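Local structure of methylmalonyl-CoA carboxyltransferase 5S subunit (Propionibacterium freudenreichii subsp. shermanii, 1RQB) at residues Glu29-Asp34 with Thr251-Met256; Asn224-Ser229 with Pro260-Thr265; Val25-Leu30 with Ala59-Val64. The protein transfers a carboxyl group from the biotin of the 1.3S subunit to pyruvate, forming oxaloacetate, as the cobalt-dependent 5S subunit of transcarboxylase. All coordinates share one frame; numbering follows the deposited sequence.

How the interactions relate
From the N terminus, strand 23-29 of the TIM barrel comes first, and 25-30 pairs in parallel with 59-64 in interaction 3, closing the loop of the first beta-alpha-beta unit. Residues 29-34 overlap that strand and meet 251-256 in interaction 1, which spans almost the whole barrel and joins the first strand to the end of strand 248-251. Interactions 1 and 3 start from the same stretch, sharing E29 and L30, and interaction 3 closes first, long before 251-256. Interaction 2, 224-229 with 260-265, opens within interaction 1 but closes beyond it, so the two cross. Their common ground is the cobalt, bound by D34, H226 and H228, and T265, whose hydroxyl probably bonds to both E29 and T251.

Interaction 1 of 3, residues Glu29-Asp34 with Thr251-Met256; sequences ELVLRD and TAISSM. With CO (cobalt (II) ion), chain B.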
ATOM      1  N   GLU A  29      12.823   9.171  -8.760  1.00  9.28           N
ATOM      2  CA  GLU A  29      12.698   7.706  -8.733  1.00 10.47           C
ATOM      3  C   GLU A  29      13.749   7.117  -7.788  1.00  9.85           C
ATOM      4  O   GLU A  29      14.923   7.478  -7.849  1.00  8.93           O
ATOM      5  CB  GLU A  29      12.861   7.141 -10.148  1.00 11.28           C
ATOM      6  CG  GLU A  29      12.753   5.609 -10.249  1.00 10.86           C
ATOM      7  CD  GLU A  29      11.440   5.046  -9.704  1.00 10.58           C
ATOM      8  OE1 GLU A  29      10.331   5.462 -10.140  1.00 13.70           O
ATOM      9  OE2 GLU A  29      11.524   4.171  -8.831  1.00  9.97           O
ATOM     10  N   LEU A  30      13.326   6.165  -6.950  1.00  8.34           N
ATOM     11  CA  LEU A  30      14.204   5.585  -5.924  1.00 10.43           C
ATOM     12  C   LEU A  30      14.521   4.107  -6.167  1.00 11.78           C
ATOM     13  O   LEU A  30      15.216   3.497  -5.355  1.00 10.85           O
ATOM     14  CB  LEU A  30      13.511   5.684  -4.565  1.00  9.96           C
ATOM     15  CG  LEU A  30      13.078   7.076  -4.099  1.00 12.96           C
ATOM     16  CD1 LEU A  30      12.136   6.942  -2.887  1.00  8.90           C
ATOM     17  CD2 LEU A  30      14.321   7.878  -3.720  1.00 10.28           C
ATOM     18  N   VAL A  31      14.049   3.528  -7.261  1.00  8.32           N
ATOM     19  CA  VAL A  31      14.237   2.084  -7.477  1.00 11.54           C
ATOM     20  C   VAL A  31      15.701   1.641  -7.473  1.00 12.60           C
ATOM     21  O   VAL A  31      15.998   0.529  -7.034  1.00 11.94           O
ATOM     22  CB  VAL A  31      13.563   1.589  -8.803  1.00 14.35           C
ATOM     23  CG1 VAL A  31      14.286   2.164 -10.023  1.00 12.75           C
ATOM     24  CG2 VAL A  31      13.576   0.048  -8.855  1.00 14.22           C
ATOM     25  N   LEU A  32      16.622   2.487  -7.925  1.00 10.93           N
ATOM     26  CA  LEU A  32      18.030   2.075  -8.016  1.00 11.02           C
ATOM     27  C   LEU A  32      18.795   2.234  -6.699  1.00 14.20           C
ATOM     28  O   LEU A  32      19.953   1.828  -6.614  1.00 14.33           O
ATOM     29  CB  LEU A  32      18.745   2.850  -9.121  1.00 10.00           C
ATOM     30  CG  LEU A  32      18.121   2.703 -10.513  1.00 11.52           C
ATOM     31  CD1 LEU A  32      18.921   3.547 -11.494  1.00 13.96           C
ATOM     32  CD2 LEU A  32      18.090   1.231 -10.960  1.00 11.73           C
ATOM     33  N   ARG A  33      18.178   2.809  -5.674  1.00 10.22           N
ATOM     34  CA  ARG A  33      18.918   2.947  -4.411  1.00 11.35           C
ATOM     35  C   ARG A  33      18.034   2.614  -3.209  1.00 11.54           C
ATOM     36  O   ARG A  33      18.086   1.504  -2.680  1.00 12.78           O
ATOM     37  CB  ARG A  33      19.506   4.367  -4.279  1.00 11.34           C
ATOM     38  CG  ARG A  33      20.607   4.519  -3.200  1.00 10.46           C
ATOM     39  CD  ARG A  33      20.112   4.374  -1.770  1.00 13.11           C
ATOM     40  NE  ARG A  33      19.228   5.480  -1.396  1.00 13.47           N
ATOM     41  CZ  ARG A  33      18.893   5.777  -0.145  1.00 13.75           C
ATOM     42  NH1 ARG A  33      19.363   5.043   0.859  1.00 12.44           N
ATOM     43  NH2 ARG A  33      18.100   6.818   0.102  1.00  9.89           N
ATOM     44  N   ASP A  34      17.187   3.548  -2.793  1.00  8.53           N
ATOM     45  CA  ASP A  34      16.413   3.347  -1.559  1.00  9.78           C
ATOM     46  C   ASP A  34      15.396   2.205  -1.659  1.00  8.24           C
ATOM     47  O   ASP A  34      15.136   1.530  -0.663  1.00  8.11           O
ATOM     48  CB  ASP A  34      15.708   4.649  -1.148  1.00 10.92           C
ATOM     49  CG  ASP A  34      15.530   4.767   0.364  1.00 10.17           C
ATOM     50  OD1 ASP A  34      14.728   5.612   0.798  1.00 11.71           O
ATOM     51  OD2 ASP A  34      16.202   4.026   1.121  1.00 11.33           O
ATOM     52  N   THR A 251       9.356   8.609  -5.113  1.00  7.48           N
ATOM     53  CA  THR A 251       8.522   7.404  -5.215  1.00 11.99           C
ATOM     54  C   THR A 251       9.356   6.259  -5.793  1.00  9.51           C
ATOM     55  O   THR A 251      10.472   6.457  -6.272  1.00  8.66           O
ATOM     56  CB  THR A 251       7.295   7.642  -6.147  1.00 14.04           C
ATOM     57  OG1 THR A 251       7.765   7.929  -7.474  1.00 18.43           O
ATOM     58  CG2 THR A 251       6.454   8.830  -5.655  1.00 13.69           C
ATOM     59  N   ALA A 252       8.793   5.058  -5.749  1.00  7.75           N
ATOM     60  CA  ALA A 252       9.480   3.871  -6.284  1.00  9.05           C
ATOM     61  C   ALA A 252       8.552   3.178  -7.283  1.00 11.25           C
ATOM     62  O   ALA A 252       7.352   3.065  -7.034  1.00  8.09           O
ATOM     63  CB  ALA A 252       9.825   2.895  -5.138  1.00  8.65           C
ATOM     64  N   ILE A 253       9.108   2.696  -8.396  1.00  8.71           N
ATOM     65  CA  ILE A 253       8.292   1.998  -9.404  1.00  8.52           C
ATOM     66  C   ILE A 253       7.428   0.958  -8.684  1.00  9.55           C
ATOM     67  O   ILE A 253       7.883   0.288  -7.759  1.00  9.86           O
ATOM     68  CB  ILE A 253       9.194   1.389 -10.511  1.00 11.55           C
ATOM     69  CG1 ILE A 253       8.383   1.197 -11.810  1.00  7.42           C
ATOM     70  CG2 ILE A 253       9.822   0.094 -10.024  1.00 11.56           C
ATOM     71  CD1 ILE A 253       7.937   2.511 -12.456  1.00 11.32           C
ATOM     72  N   SER A 254       6.180   0.805  -9.132  1.00  7.75           N
ATOM     73  CA  SER A 254       5.173  -0.014  -8.438  1.00  9.78           C
ATOM     74  C   SER A 254       5.588  -1.456  -8.127  1.00 10.37           C
ATOM     75  O   SER A 254       5.156  -1.990  -7.107  1.00 11.32           O
ATOM     76  CB  SER A 254       3.831   0.022  -9.192  1.00 12.65           C
ATOM     77  OG  SER A 254       3.915  -0.601 -10.455  1.00 18.21           O
ATOM     78  N   SER A 255       6.402  -2.110  -8.950  1.00  8.20           N
ATOM     79  CA  SER A 255       6.779  -3.501  -8.654  1.00 10.75           C
ATOM     80  C   SER A 255       7.823  -3.581  -7.535  1.00 10.84           C
ATOM     81  O   SER A 255       8.173  -4.665  -7.074  1.00  9.05           O
ATOM     82  CB  SER A 255       7.308  -4.193  -9.918  1.00 12.29           C
ATOM     83  OG  SER A 255       8.231  -3.361 -10.607  1.00 11.31           O
HETATM   84  N   MSE A 256       8.317  -2.435  -7.085  1.00  8.04           N
HETATM   85  CA  MSE A 256       9.323  -2.367  -6.013  1.00  8.63           C
HETATM   86  C   MSE A 256       8.882  -1.302  -5.005  1.00  9.44           C
HETATM   87  O   MSE A 256       9.693  -0.465  -4.613  1.00  9.48           O
HETATM   88  CB  MSE A 256      10.654  -1.898  -6.586  1.00  9.73           C
HETATM   89  CG  MSE A 256      11.203  -2.750  -7.686  1.00 16.95           C
HETATM   90 SE   MSE A 256      12.107  -4.217  -6.858  1.00 32.90          SE
HETATM   91  CE  MSE A 256      13.770  -3.306  -6.392  1.00 20.45           C
TER
HETATM   92 CO    CO B 529      14.608   6.607   2.550  1.00 12.04          CO
HETATM   93  O   HOH W   1      15.866   4.987   3.508  1.00 11.42           O
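The carboxylate of E29 reaches across to the backbone of 251-256, where its OE2 accepts the amide of I253 at 2.9 Å from N to OE2. That bond uses the syn lone pair of OE2; the anti lone pair takes V31 N, 3.0 Å away, a capping bond at the turn into helix 31-39. A weak third approach comes from L30 N. The other oxygen, OE1, is hydrogen-bonded to T265 OG1, which also holds T251 OG1, so both carboxylate oxygens are satisfied although buried. With CG trans to the backbone N (chi1 180°), a bend at chi2 curls the carboxylate toward the amide of V31, two residues on.

Main-chain pairing runs beside this. L30 N donates to T251 O at 2.9 Å, nearly along the C=O axis, and E29 CA makes a CA-H...O contact with the same oxygen, as the parallel E29-T251 bridge ends.

Apolar contact follows: V31 CG2 touches I253 CG2 at 3.9 Å, the two side chains lying side by side, and meets CG of selenomethionine M256, whose chain crosses at about a right angle. F293 of helix 283-296 packs on V31 and M256.

Farther along the helix, D34 OD1 binds cobalt at 2.0 Å and accepts from H262 NE2, while OD2 accepts a hydrogen bond from a cobalt-bound water, 2.6 Å from OD2 to the water oxygen. The buried E29 carboxylate thus links the loop after strand 248-251 to the start of the helix bearing D34, and its amide and hydroxyl partners would probably favour a negative charge.

Interaction 2 of 3, residues Asn224-Ser229 with Pro260-Thr265; sequences NLHCHS and PGHNPT. With CO (cobalt (II) ion), chain B.
The H228 imidazole touches the 260-265 loop in two ways, by its edge and by a face. At the edge, ND1 donates an almost straight hydrogen bond to P260 O, 2.8 Å from ND1 to the oxygen and 170° at the hydrogen; the acceptor lies in the ring plane. Together with the cobalt bond at NE2, this bond holds the rotation of the ring. A second hydrogen bond joins the backbones, S229 N to G261 O at 2.8 Å.

Ring contacts centre on H262. Its edge meets the face of H228, NE2 standing 3.3 Å from H228 NE2 with the planes 50° apart, while its contact with H226 is oblique. Since H262 NE2 donates to D34 OD1, it sits beside the metal ligands as a second-shell residue. Were H262 replaced by an alanine, D34 OD1 would probably lose this donor and a gap would be likely to open over the H228 ring.

Metal bonds come from both histidines: H226 NE2 lies 2.2 Å and H228 NE2 2.1 Å from cobalt, whose other ligands include D34, the carboxylated K195 and a water. CG of H226 is swung trans to its backbone N (chi1 -180°), directing NE2 at the metal, and D250 OD2 holds ND1 behind it.

A water bridges the backbones, donating to C227 O at 2.7 Å and accepting from N263 N. The N263 side chain bonds to T234, at the start of helix 234-243.

The contact thus lies at the C-terminal end of barrel strand 223-225; S38 of helix 31-39 packs on H228 and H262, and P264 takes the N-cap position of helix 265-271.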
ATOM      1  N   ASN A 224      11.738  19.081  -1.596  1.00  7.30           N
ATOM      2  CA  ASN A 224      11.568  17.706  -2.088  1.00  8.87           C
ATOM      3  C   ASN A 224      11.102  16.854  -0.904  1.00  9.84           C
ATOM      4  O   ASN A 224      11.710  16.893   0.164  1.00 11.05           O
ATOM      5  CB  ASN A 224      12.898  17.141  -2.600  1.00 14.03           C
ATOM      6  CG  ASN A 224      13.361  17.762  -3.919  1.00 18.73           C
ATOM      7  OD1 ASN A 224      13.993  17.095  -4.737  1.00 20.51           O
ATOM      8  ND2 ASN A 224      13.071  19.035  -4.116  1.00 10.26           N
ATOM      9  N   LEU A 225      10.024  16.092  -1.067  1.00  8.12           N
ATOM     10  CA  LEU A 225       9.541  15.278   0.058  1.00  8.79           C
ATOM     11  C   LEU A 225       9.883  13.806  -0.175  1.00  8.59           C
ATOM     12  O   LEU A 225       9.605  13.249  -1.237  1.00 10.38           O
ATOM     13  CB  LEU A 225       8.025  15.458   0.224  1.00  8.47           C
ATOM     14  CG  LEU A 225       7.333  14.620   1.296  1.00  9.83           C
ATOM     15  CD1 LEU A 225       7.883  14.984   2.676  1.00  9.09           C
ATOM     16  CD2 LEU A 225       5.825  14.864   1.232  1.00 13.17           C
ATOM     17  N   HIS A 226      10.503  13.198   0.838  1.00  9.31           N
ATOM     18  CA  HIS A 226      10.913  11.785   0.808  1.00  9.37           C
ATOM     19  C   HIS A 226      10.187  11.047   1.934  1.00  9.85           C
ATOM     20  O   HIS A 226      10.548  11.172   3.104  1.00 10.86           O
ATOM     21  CB  HIS A 226      12.433  11.673   1.025  1.00  8.84           C
ATOM     22  CG  HIS A 226      12.952  10.265   1.007  1.00 11.31           C
ATOM     23  ND1 HIS A 226      13.251   9.590  -0.157  1.00  8.98           N
ATOM     24  CD2 HIS A 226      13.207   9.398   2.019  1.00  7.69           C
ATOM     25  CE1 HIS A 226      13.665   8.368   0.137  1.00  9.30           C
ATOM     26  NE2 HIS A 226      13.649   8.227   1.452  1.00  8.90           N
ATOM     27  N   CYS A 227       9.160  10.283   1.583  1.00  9.03           N
ATOM     28  CA  CYS A 227       8.405   9.538   2.602  1.00  8.40           C
ATOM     29  C   CYS A 227       8.401   8.045   2.273  1.00 10.66           C
ATOM     30  O   CYS A 227       8.202   7.661   1.121  1.00 12.01           O
ATOM     31  CB  CYS A 227       6.922   9.950   2.619  1.00 12.45           C
ATOM     32  SG  CYS A 227       6.498  11.497   3.394  1.00 15.96           S
ATOM     33  N   HIS A 228       8.607   7.227   3.301  1.00  6.08           N
ATOM     34  CA  HIS A 228       8.484   5.770   3.159  1.00  8.85           C
ATOM     35  C   HIS A 228       7.000   5.452   3.362  1.00  9.48           C
ATOM     36  O   HIS A 228       6.241   6.325   3.780  1.00 10.44           O
ATOM     37  CB  HIS A 228       9.368   5.059   4.188  1.00  5.82           C
ATOM     38  CG  HIS A 228      10.822   5.064   3.812  1.00  8.52           C
ATOM     39  ND1 HIS A 228      11.525   3.909   3.553  1.00  9.53           N
ATOM     40  CD2 HIS A 228      11.678   6.087   3.572  1.00  8.70           C
ATOM     41  CE1 HIS A 228      12.751   4.219   3.166  1.00  9.46           C
ATOM     42  NE2 HIS A 228      12.870   5.532   3.169  1.00  6.45           N
ATOM     43  N   SER A 229       6.573   4.219   3.091  1.00  7.36           N
ATOM     44  CA  SER A 229       5.142   3.886   3.180  1.00  8.40           C
ATOM     45  C   SER A 229       4.862   2.893   4.309  1.00  6.79           C
ATOM     46  O   SER A 229       3.789   2.294   4.361  1.00  8.24           O
ATOM     47  CB  SER A 229       4.694   3.268   1.855  1.00 12.18           C
ATOM     48  OG  SER A 229       5.589   2.212   1.488  1.00 11.95           O
ATOM     49  N   PRO A 260       8.037  -1.269   3.901  1.00 12.76           N
ATOM     50  CA  PRO A 260       9.112  -0.417   4.436  1.00 11.32           C
ATOM     51  C   PRO A 260       9.735   0.423   3.319  1.00 11.54           C
ATOM     52  O   PRO A 260      10.654   1.207   3.551  1.00  9.67           O
ATOM     53  CB  PRO A 260      10.128  -1.413   4.991  1.00 16.00           C
ATOM     54  CG  PRO A 260       9.409  -2.716   5.048  1.00 18.96           C
ATOM     55  CD  PRO A 260       8.428  -2.687   3.925  1.00 13.22           C
ATOM     56  N   GLY A 261       9.230   0.209   2.108  1.00  9.84           N
ATOM     57  CA  GLY A 261       9.682   0.945   0.951  1.00  8.80           C
ATOM     58  C   GLY A 261       8.947   2.267   0.794  1.00  9.98           C
ATOM     59  O   GLY A 261       8.733   2.975   1.776  1.00  7.62           O
ATOM     60  N   HIS A 262       8.493   2.558  -0.424  1.00  6.12           N
ATOM     61  CA  HIS A 262       7.884   3.863  -0.718  1.00  6.42           C
ATOM     62  C   HIS A 262       6.573   3.729  -1.495  1.00  7.84           C
ATOM     63  O   HIS A 262       6.187   2.644  -1.925  1.00  8.98           O
ATOM     64  CB  HIS A 262       8.887   4.675  -1.547  1.00  6.26           C
ATOM     65  CG  HIS A 262      10.289   4.589  -1.019  1.00  8.47           C
ATOM     66  ND1 HIS A 262      11.126   3.530  -1.303  1.00  9.68           N
ATOM     67  CD2 HIS A 262      10.977   5.398  -0.177  1.00  8.66           C
ATOM     68  CE1 HIS A 262      12.272   3.690  -0.660  1.00  8.41           C
ATOM     69  NE2 HIS A 262      12.207   4.816   0.030  1.00  9.26           N
ATOM     70  N   ASN A 263       5.893   4.867  -1.639  1.00  8.50           N
ATOM     71  CA  ASN A 263       4.638   4.929  -2.401  1.00  6.72           C
ATOM     72  C   ASN A 263       5.003   4.741  -3.875  1.00  7.67           C
ATOM     73  O   ASN A 263       6.076   5.164  -4.308  1.00  7.13           O
ATOM     74  CB  ASN A 263       3.936   6.260  -2.114  1.00  8.56           C
ATOM     75  CG  ASN A 263       3.591   6.407  -0.638  1.00 10.93           C
ATOM     76  OD1 ASN A 263       2.801   5.635  -0.096  1.00 10.37           O
ATOM     77  ND2 ASN A 263       4.222   7.373   0.029  1.00  9.61           N
ATOM     78  N   PRO A 264       4.128   4.069  -4.649  1.00  8.39           N
ATOM     79  CA  PRO A 264       4.322   3.767  -6.072  1.00  9.54           C
ATOM     80  C   PRO A 264       4.318   4.960  -7.031  1.00  9.95           C
ATOM     81  O   PRO A 264       3.407   5.785  -7.021  1.00  9.76           O
ATOM     82  CB  PRO A 264       3.194   2.765  -6.386  1.00  8.81           C
ATOM     83  CG  PRO A 264       2.566   2.441  -5.036  1.00  7.29           C
ATOM     84  CD  PRO A 264       2.769   3.681  -4.237  1.00  8.59           C
ATOM     85  N   THR A 265       5.344   5.010  -7.873  1.00  8.40           N
ATOM     86  CA  THR A 265       5.509   6.097  -8.850  1.00  7.31           C
ATOM     87  C   THR A 265       4.253   6.247  -9.713  1.00  8.20           C
ATOM     88  O   THR A 265       3.697   7.337  -9.837  1.00 10.12           O
ATOM     89  CB  THR A 265       6.720   5.802  -9.769  1.00 11.13           C
ATOM     90  OG1 THR A 265       7.913   5.770  -8.976  1.00  9.97           O
ATOM     91  CG2 THR A 265       6.842   6.865 -10.877  1.00  9.46           C
TER
HETATM   92 CO    CO B 529      14.608   6.607   2.550  1.00 12.04          CO
HETATM   93  O   HOH W   2       6.965   7.728  -1.288  1.00 10.47           O
HETATM   94  O   HOH W   1      15.866   4.987   3.508  1.00 11.42           O

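Interaction 3 of 3, residues Val25-Leu30 with Ala59-Val64; sequences VGITEL and AGYWSV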
ATOM      1  N   VAL A  25       4.333  18.686 -10.928  1.00 12.21           N
ATOM      2  CA  VAL A  25       5.076  18.264  -9.732  1.00 12.74           C
ATOM      3  C   VAL A  25       6.200  17.339 -10.204  1.00 11.79           C
ATOM      4  O   VAL A  25       5.967  16.444 -11.016  1.00 10.89           O
ATOM      5  CB  VAL A  25       4.162  17.485  -8.758  1.00 15.79           C
ATOM      6  CG1 VAL A  25       4.946  17.093  -7.504  1.00 15.66           C
ATOM      7  CG2 VAL A  25       2.959  18.333  -8.384  1.00 16.41           C
ATOM      8  N   GLY A  26       7.416  17.567  -9.725  1.00 10.00           N
ATOM      9  CA  GLY A  26       8.516  16.715 -10.142  1.00  9.74           C
ATOM     10  C   GLY A  26       8.527  15.410  -9.358  1.00 11.26           C
ATOM     11  O   GLY A  26       8.069  15.359  -8.219  1.00  8.81           O
ATOM     12  N   ILE A  27       9.078  14.363  -9.958  1.00  9.31           N
ATOM     13  CA  ILE A  27       9.149  13.050  -9.302  1.00  9.29           C
ATOM     14  C   ILE A  27      10.589  12.534  -9.320  1.00 12.47           C
ATOM     15  O   ILE A  27      11.251  12.560 -10.357  1.00 11.22           O
ATOM     16  CB  ILE A  27       8.314  11.991 -10.044  1.00 11.00           C
ATOM     17  CG1 ILE A  27       6.831  12.374 -10.022  1.00 17.44           C
ATOM     18  CG2 ILE A  27       8.580  10.597  -9.431  1.00  9.29           C
ATOM     19  CD1 ILE A  27       6.194  12.337  -8.670  1.00 20.68           C
ATOM     20  N   THR A  28      11.056  12.083  -8.161  1.00  8.71           N
ATOM     21  CA  THR A  28      12.388  11.470  -8.054  1.00 10.11           C
ATOM     22  C   THR A  28      12.180   9.962  -7.898  1.00 10.69           C
ATOM     23  O   THR A  28      11.423   9.525  -7.031  1.00 10.71           O
ATOM     24  CB  THR A  28      13.174  12.023  -6.847  1.00  9.50           C
ATOM     25  OG1 THR A  28      13.693  13.313  -7.181  1.00 12.09           O
ATOM     26  CG2 THR A  28      14.355  11.095  -6.470  1.00  8.82           C
ATOM     27  N   GLU A  29      12.823   9.171  -8.760  1.00  9.28           N
ATOM     28  CA  GLU A  29      12.698   7.706  -8.733  1.00 10.47           C
ATOM     29  C   GLU A  29      13.749   7.117  -7.788  1.00  9.85           C
ATOM     30  O   GLU A  29      14.923   7.478  -7.849  1.00  8.93           O
ATOM     31  CB  GLU A  29      12.861   7.141 -10.148  1.00 11.28           C
ATOM     32  CG  GLU A  29      12.753   5.609 -10.249  1.00 10.86           C
ATOM     33  CD  GLU A  29      11.440   5.046  -9.704  1.00 10.58           C
ATOM     34  OE1 GLU A  29      10.331   5.462 -10.140  1.00 13.70           O
ATOM     35  OE2 GLU A  29      11.524   4.171  -8.831  1.00  9.97           O
ATOM     36  N   LEU A  30      13.326   6.165  -6.950  1.00  8.34           N
ATOM     37  CA  LEU A  30      14.204   5.585  -5.924  1.00 10.43           C
ATOM     38  C   LEU A  30      14.521   4.107  -6.167  1.00 11.78           C
ATOM     39  O   LEU A  30      15.216   3.497  -5.355  1.00 10.85           O
ATOM     40  CB  LEU A  30      13.511   5.684  -4.565  1.00  9.96           C
ATOM     41  CG  LEU A  30      13.078   7.076  -4.099  1.00 12.96           C
ATOM     42  CD1 LEU A  30      12.136   6.942  -2.887  1.00  8.90           C
ATOM     43  CD2 LEU A  30      14.321   7.878  -3.720  1.00 10.28           C
ATOM     44  N   ALA A  59      12.100   8.486 -18.848  1.00 13.92           N
ATOM     45  CA  ALA A  59      10.765   8.512 -18.229  1.00 13.29           C
ATOM     46  C   ALA A  59      10.312   9.928 -17.864  1.00 16.20           C
ATOM     47  O   ALA A  59       9.111  10.180 -17.783  1.00 20.26           O
ATOM     48  CB  ALA A  59      10.748   7.620 -16.995  1.00 12.36           C
ATOM     49  N   GLY A  60      11.248  10.845 -17.629  1.00 16.77           N
ATOM     50  CA  GLY A  60      10.871  12.209 -17.266  1.00 13.39           C
ATOM     51  C   GLY A  60      11.023  12.585 -15.794  1.00 16.89           C
ATOM     52  O   GLY A  60      10.457  13.574 -15.333  1.00 13.04           O
ATOM     53  N   TYR A  61      11.808  11.815 -15.052  1.00 12.49           N
ATOM     54  CA  TYR A  61      12.004  12.076 -13.618  1.00 12.61           C
ATOM     55  C   TYR A  61      12.835  13.341 -13.396  1.00 14.33           C
ATOM     56  O   TYR A  61      13.691  13.687 -14.209  1.00 14.11           O
ATOM     57  CB  TYR A  61      12.751  10.911 -12.979  1.00  9.39           C
ATOM     58  CG  TYR A  61      12.015   9.605 -12.984  1.00  8.63           C
ATOM     59  CD1 TYR A  61      12.499   8.514 -13.710  1.00 13.65           C
ATOM     60  CD2 TYR A  61      10.871   9.428 -12.207  1.00 15.18           C
ATOM     61  CE1 TYR A  61      11.861   7.265 -13.654  1.00 13.18           C
ATOM     62  CE2 TYR A  61      10.226   8.187 -12.140  1.00 16.15           C
ATOM     63  CZ  TYR A  61      10.732   7.112 -12.862  1.00 15.37           C
ATOM     64  OH  TYR A  61      10.137   5.880 -12.747  1.00 15.10           O
ATOM     65  N   TRP A  62      12.603  14.012 -12.269  1.00 12.52           N
ATOM     66  CA  TRP A  62      13.389  15.206 -11.921  1.00 13.73           C
ATOM     67  C   TRP A  62      14.820  14.751 -11.615  1.00 12.22           C
ATOM     68  O   TRP A  62      15.798  15.381 -12.013  1.00 12.20           O
ATOM     69  CB  TRP A  62      12.796  15.908 -10.695  1.00 12.95           C
ATOM     70  CG  TRP A  62      13.566  17.156 -10.344  1.00 14.70           C
ATOM     71  CD1 TRP A  62      13.540  18.352 -11.009  1.00 19.27           C
ATOM     72  CD2 TRP A  62      14.569  17.278  -9.333  1.00 14.93           C
ATOM     73  NE1 TRP A  62      14.484  19.209 -10.480  1.00 19.59           N
ATOM     74  CE2 TRP A  62      15.127  18.577  -9.449  1.00 21.01           C
ATOM     75  CE3 TRP A  62      15.059  16.415  -8.345  1.00 11.86           C
ATOM     76  CZ2 TRP A  62      16.156  19.033  -8.608  1.00 16.46           C
ATOM     77  CZ3 TRP A  62      16.084  16.869  -7.504  1.00 14.38           C
ATOM     78  CH2 TRP A  62      16.619  18.167  -7.645  1.00 19.33           C
ATOM     79  N   SER A  63      14.930  13.639 -10.890  1.00  9.66           N
ATOM     80  CA  SER A  63      16.235  13.042 -10.569  1.00  9.62           C
ATOM     81  C   SER A  63      16.046  11.541 -10.358  1.00 11.18           C
ATOM     82  O   SER A  63      14.927  11.059 -10.180  1.00  9.30           O
ATOM     83  CB  SER A  63      16.861  13.664  -9.303  1.00 10.19           C
ATOM     84  OG  SER A  63      16.176  13.272  -8.122  1.00 11.02           O
ATOM     85  N   VAL A  64      17.157  10.824 -10.406  1.00  9.54           N
ATOM     86  CA  VAL A  64      17.195   9.367 -10.215  1.00 10.31           C
ATOM     87  C   VAL A  64      18.157   9.063  -9.064  1.00 11.63           C
ATOM     88  O   VAL A  64      19.365   9.262  -9.186  1.00 10.91           O
ATOM     89  CB  VAL A  64      17.701   8.678 -11.502  1.00 12.28           C
ATOM     90  CG1 VAL A  64      17.777   7.166 -11.296  1.00 14.53           C
ATOM     91  CG2 VAL A  64      16.747   9.022 -12.677  1.00 12.62           C
TER
HETATM   92  O   HOH W   3       9.468  14.677 -12.949  1.00 10.69           O
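The phenol ring of Y61 carries E29 CB over the centre of one face, a CH-pi contact with CB 3.4 Å from the ring centroid and only 10° off the normal, while I27 CG2 lies in plane at the ring edge, 3.8 Å from Y61 CD2. The W62 indole offers an edge too: T28 OG1 lies near its plane, 3.6 Å from CE3, and R98 makes a cation-pi contact with the indole. These groups flank neighbouring parallel strands of the TIM barrel, 23-29 and 63-68, joined by a beta-alpha-beta crossover. G60, leaving helix 53-58 with positive phi, begins the turn into the second strand.

Backbone pairing follows the strands. W62 N donates to I27 O at 2.8 Å and E29 N to S63 O at 3.2 Å. A water accepts from I27 N and donates to G60 O, bridging the two backbones. Y61 also packs on L286 and I289 of helix 283-296, and its hydroxyl gives a weak hydrogen bond to E29 OE1, which is also hydrogen-bonded to T265 OG1. On the face bearing T28 and S63, Q100 of the next strand is hydrogen-bonded to S63 OG, which lies 2.7 Å from T28 OG1.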